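Local atomic coordinates of protein-L-isoaspartate(D-aspartate) O-methyltransferase (Sulfolobus tokodaii, PDB entry 1VBF), a protein that probably catalyses the S-adenosyl-L-methionine-dependent methyl esterification of L-isoaspartyl residues in damaged proteins, a step in their repair or degradation. Residues K73-G78 with V96-N101. Numbering follows the deposited sequence.
Sequences KVLEIG and VSVEIN
Val74 opens the pairing of two parallel strands, its carbonyl O accepting Val96 N at 2.9 Å, its side chain on Ile88 of helix 83-91. Leu75 lies beside Val96 on the sheet face that also carries Ile77 and Val98. With CG anti to the backbone N (chi1 170°), Leu75 sends CD1 obliquely across to CG1 of Val96, 3.9 Å away, and more loosely to CG2 of Val98. Glu76 is gripped twice by backbone, its N donating to Val96 O and its O receiving Val98 N at 3.0 Å. Its extended side chain leaves from the other face, beneath helix 83-91, where OE1 takes the hydroxyl of Ser97 on its anti lone pair (OG to OE1, 2.6 Å). Thr85 also bonds this buried oxygen, and Ser97 OG has a further partner in Thr79. Replacing Glu76 by alanine is likely to deprive the hydroxyls of Ser97 and Thr85 of the acceptor they share, leaving Ser97 with Thr79, and to open a gap under the helix. The Ile77 side chain adds a loose contact, CD1 to CG2 of Val98 at 4.5 Å. Gly78 N closes the pairing on Val98 O at 2.8 Å, with an N-H...O angle of 141°, less straight than the bonds before it. Glu99 turns back at chi2 (61°), bringing OE2 against the Gly78 backbone and into a hydrogen bond with Gly80 N, while OE1 accepts Asn101 N. Strand 73-77, helix 83-91 and strand 94-99 form a beta-alpha-beta unit of the Rossmann-like methyltransferase fold; the glycine turn after the first strand and the acidic end of the second are consistent with this superfamily's S-adenosyl-L-methionine site.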
ATOM      1  N   LYS B  73      42.155  -2.496 -19.962  1.00 43.12           N
ATOM      2  CA  LYS B  73      41.306  -3.460 -20.633  1.00 42.39           C
ATOM      3  C   LYS B  73      40.020  -3.303 -19.848  1.00 40.62           C
ATOM      4  O   LYS B  73      40.008  -3.482 -18.625  1.00 41.47           O
ATOM      5  CB  LYS B  73      41.848  -4.874 -20.476  1.00 44.51           C
ATOM      6  CG  LYS B  73      41.310  -5.850 -21.505  1.00 46.04           C
ATOM      7  CD  LYS B  73      42.047  -7.159 -21.374  1.00 50.52           C
ATOM      8  CE  LYS B  73      41.827  -8.070 -22.563  1.00 52.53           C
ATOM      9  NZ  LYS B  73      42.793  -9.199 -22.468  1.00 55.40           N
ATOM     10  N   VAL B  74      38.944  -2.964 -20.542  1.00 37.53           N
ATOM     11  CA  VAL B  74      37.664  -2.734 -19.888  1.00 35.73           C
ATOM     12  C   VAL B  74      36.571  -3.691 -20.310  1.00 35.74           C
ATOM     13  O   VAL B  74      36.345  -3.893 -21.501  1.00 38.01           O
ATOM     14  CB  VAL B  74      37.176  -1.290 -20.179  1.00 35.07           C
ATOM     15  CG1 VAL B  74      35.774  -1.063 -19.608  1.00 32.85           C
ATOM     16  CG2 VAL B  74      38.192  -0.295 -19.631  1.00 31.44           C
ATOM     17  N   LEU B  75      35.892  -4.279 -19.331  1.00 34.03           N
ATOM     18  CA  LEU B  75      34.779  -5.177 -19.613  1.00 31.21           C
ATOM     19  C   LEU B  75      33.497  -4.365 -19.401  1.00 30.41           C
ATOM     20  O   LEU B  75      33.337  -3.740 -18.350  1.00 31.01           O
ATOM     21  CB  LEU B  75      34.795  -6.376 -18.659  1.00 29.89           C
ATOM     22  CG  LEU B  75      33.533  -7.245 -18.722  1.00 30.55           C
ATOM     23  CD1 LEU B  75      33.512  -8.015 -20.023  1.00 30.03           C
ATOM     24  CD2 LEU B  75      33.483  -8.204 -17.547  1.00 31.00           C
ATOM     25  N   GLU B  76      32.604  -4.365 -20.388  1.00 28.32           N
ATOM     26  CA  GLU B  76      31.334  -3.640 -20.310  1.00 27.78           C
ATOM     27  C   GLU B  76      30.139  -4.587 -20.442  1.00 28.52           C
ATOM     28  O   GLU B  76      29.963  -5.196 -21.501  1.00 28.64           O
ATOM     29  CB  GLU B  76      31.228  -2.605 -21.437  1.00 28.45           C
ATOM     30  CG  GLU B  76      29.855  -1.955 -21.532  1.00 30.90           C
ATOM     31  CD  GLU B  76      29.655  -1.128 -22.787  1.00 33.80           C
ATOM     32  OE1 GLU B  76      29.596  -1.715 -23.884  1.00 36.19           O
ATOM     33  OE2 GLU B  76      29.546   0.114 -22.684  1.00 32.94           O
ATOM     34  N   ILE B  77      29.307  -4.689 -19.399  1.00 26.92           N
ATOM     35  CA  ILE B  77      28.137  -5.567 -19.446  1.00 25.43           C
ATOM     36  C   ILE B  77      26.867  -4.826 -19.890  1.00 26.20           C
ATOM     37  O   ILE B  77      26.253  -4.115 -19.099  1.00 26.75           O
ATOM     38  CB  ILE B  77      27.833  -6.211 -18.077  1.00 24.34           C
ATOM     39  CG1 ILE B  77      29.100  -6.806 -17.441  1.00 24.12           C
ATOM     40  CG2 ILE B  77      26.760  -7.271 -18.255  1.00 22.55           C
ATOM     41  CD1 ILE B  77      29.817  -7.866 -18.244  1.00 25.10           C
ATOM     42  N   GLY B  78      26.482  -4.999 -21.150  1.00 25.02           N
ATOM     43  CA  GLY B  78      25.291  -4.357 -21.671  1.00 27.41           C
ATOM     44  C   GLY B  78      25.568  -3.372 -22.797  1.00 31.06           C
ATOM     45  O   GLY B  78      25.268  -2.184 -22.690  1.00 33.78           O
ATOM     46  N   VAL B  96      36.115  -5.192 -24.100  1.00 32.13           N
ATOM     47  CA  VAL B  96      35.308  -6.385 -24.359  1.00 31.06           C
ATOM     48  C   VAL B  96      33.889  -6.008 -23.898  1.00 30.45           C
ATOM     49  O   VAL B  96      33.694  -5.630 -22.751  1.00 29.71           O
ATOM     50  CB  VAL B  96      35.802  -7.593 -23.548  1.00 32.00           C
ATOM     51  CG1 VAL B  96      34.801  -8.720 -23.655  1.00 31.89           C
ATOM     52  CG2 VAL B  96      37.174  -8.055 -24.057  1.00 31.31           C
ATOM     53  N   SER B  97      32.905  -6.104 -24.781  1.00 29.57           N
ATOM     54  CA  SER B  97      31.547  -5.724 -24.429  1.00 30.24           C
ATOM     55  C   SER B  97      30.490  -6.790 -24.740  1.00 32.63           C
ATOM     56  O   SER B  97      30.364  -7.235 -25.878  1.00 33.76           O
ATOM     57  CB  SER B  97      31.182  -4.438 -25.147  1.00 30.30           C
ATOM     58  OG  SER B  97      29.838  -4.069 -24.905  1.00 32.21           O
ATOM     59  N   VAL B  98      29.696  -7.145 -23.731  1.00 32.13           N
ATOM     60  CA  VAL B  98      28.675  -8.175 -23.858  1.00 31.43           C
ATOM     61  C   VAL B  98      27.229  -7.670 -23.963  1.00 33.02           C
ATOM     62  O   VAL B  98      26.845  -6.756 -23.253  1.00 35.99           O
ATOM     63  CB  VAL B  98      28.750  -9.112 -22.636  1.00 30.04           C
ATOM     64  CG1 VAL B  98      27.833 -10.308 -22.835  1.00 27.92           C
ATOM     65  CG2 VAL B  98      30.202  -9.509 -22.380  1.00 26.98           C
ATOM     66  N   GLU B  99      26.430  -8.288 -24.830  1.00 33.04           N
ATOM     67  CA  GLU B  99      25.024  -7.939 -24.993  1.00 31.70           C
ATOM     68  C   GLU B  99      24.210  -9.245 -25.028  1.00 33.15           C
ATOM     69  O   GLU B  99      24.550 -10.161 -25.769  1.00 35.85           O
ATOM     70  CB  GLU B  99      24.809  -7.156 -26.278  1.00 31.15           C
ATOM     71  CG  GLU B  99      23.336  -6.985 -26.605  1.00 34.23           C
ATOM     72  CD  GLU B  99      22.588  -6.226 -25.520  1.00 35.68           C
ATOM     73  OE1 GLU B  99      21.485  -6.667 -25.126  1.00 34.84           O
ATOM     74  OE2 GLU B  99      23.106  -5.184 -25.065  1.00 37.82           O
ATOM     75  N   ILE B 100      23.138  -9.336 -24.245  1.00 31.86           N
ATOM     76  CA  ILE B 100      22.352 -10.565 -24.187  1.00 30.73           C
ATOM     77  C   ILE B 100      21.194 -10.635 -25.166  1.00 32.33           C
ATOM     78  O   ILE B 100      20.743 -11.723 -25.535  1.00 31.57           O
ATOM     79  CB  ILE B 100      21.801 -10.801 -22.742  1.00 29.25           C
ATOM     80  CG1 ILE B 100      21.301 -12.229 -22.582  1.00 26.73           C
ATOM     81  CG2 ILE B 100      20.638  -9.876 -22.451  1.00 23.30           C
ATOM     82  CD1 ILE B 100      21.070 -12.610 -21.124  1.00 27.47           C
ATOM     83  N   ASN B 101      20.722  -9.470 -25.588  1.00 34.00           N
ATOM     84  CA  ASN B 101      19.583  -9.387 -26.493  1.00 35.35           C
ATOM     85  C   ASN B 101      20.082  -9.335 -27.913  1.00 36.21           C
ATOM     86  O   ASN B 101      20.840  -8.444 -28.283  1.00 35.64           O
ATOM     87  CB  ASN B 101      18.755  -8.149 -26.153  1.00 36.71           C
ATOM     88  CG  ASN B 101      17.575  -7.953 -27.082  1.00 39.07           C
ATOM     89  OD1 ASN B 101      17.738  -7.669 -28.270  1.00 41.49           O
ATOM     90  ND2 ASN B 101      16.377  -8.091 -26.545  1.00 38.47           N
TER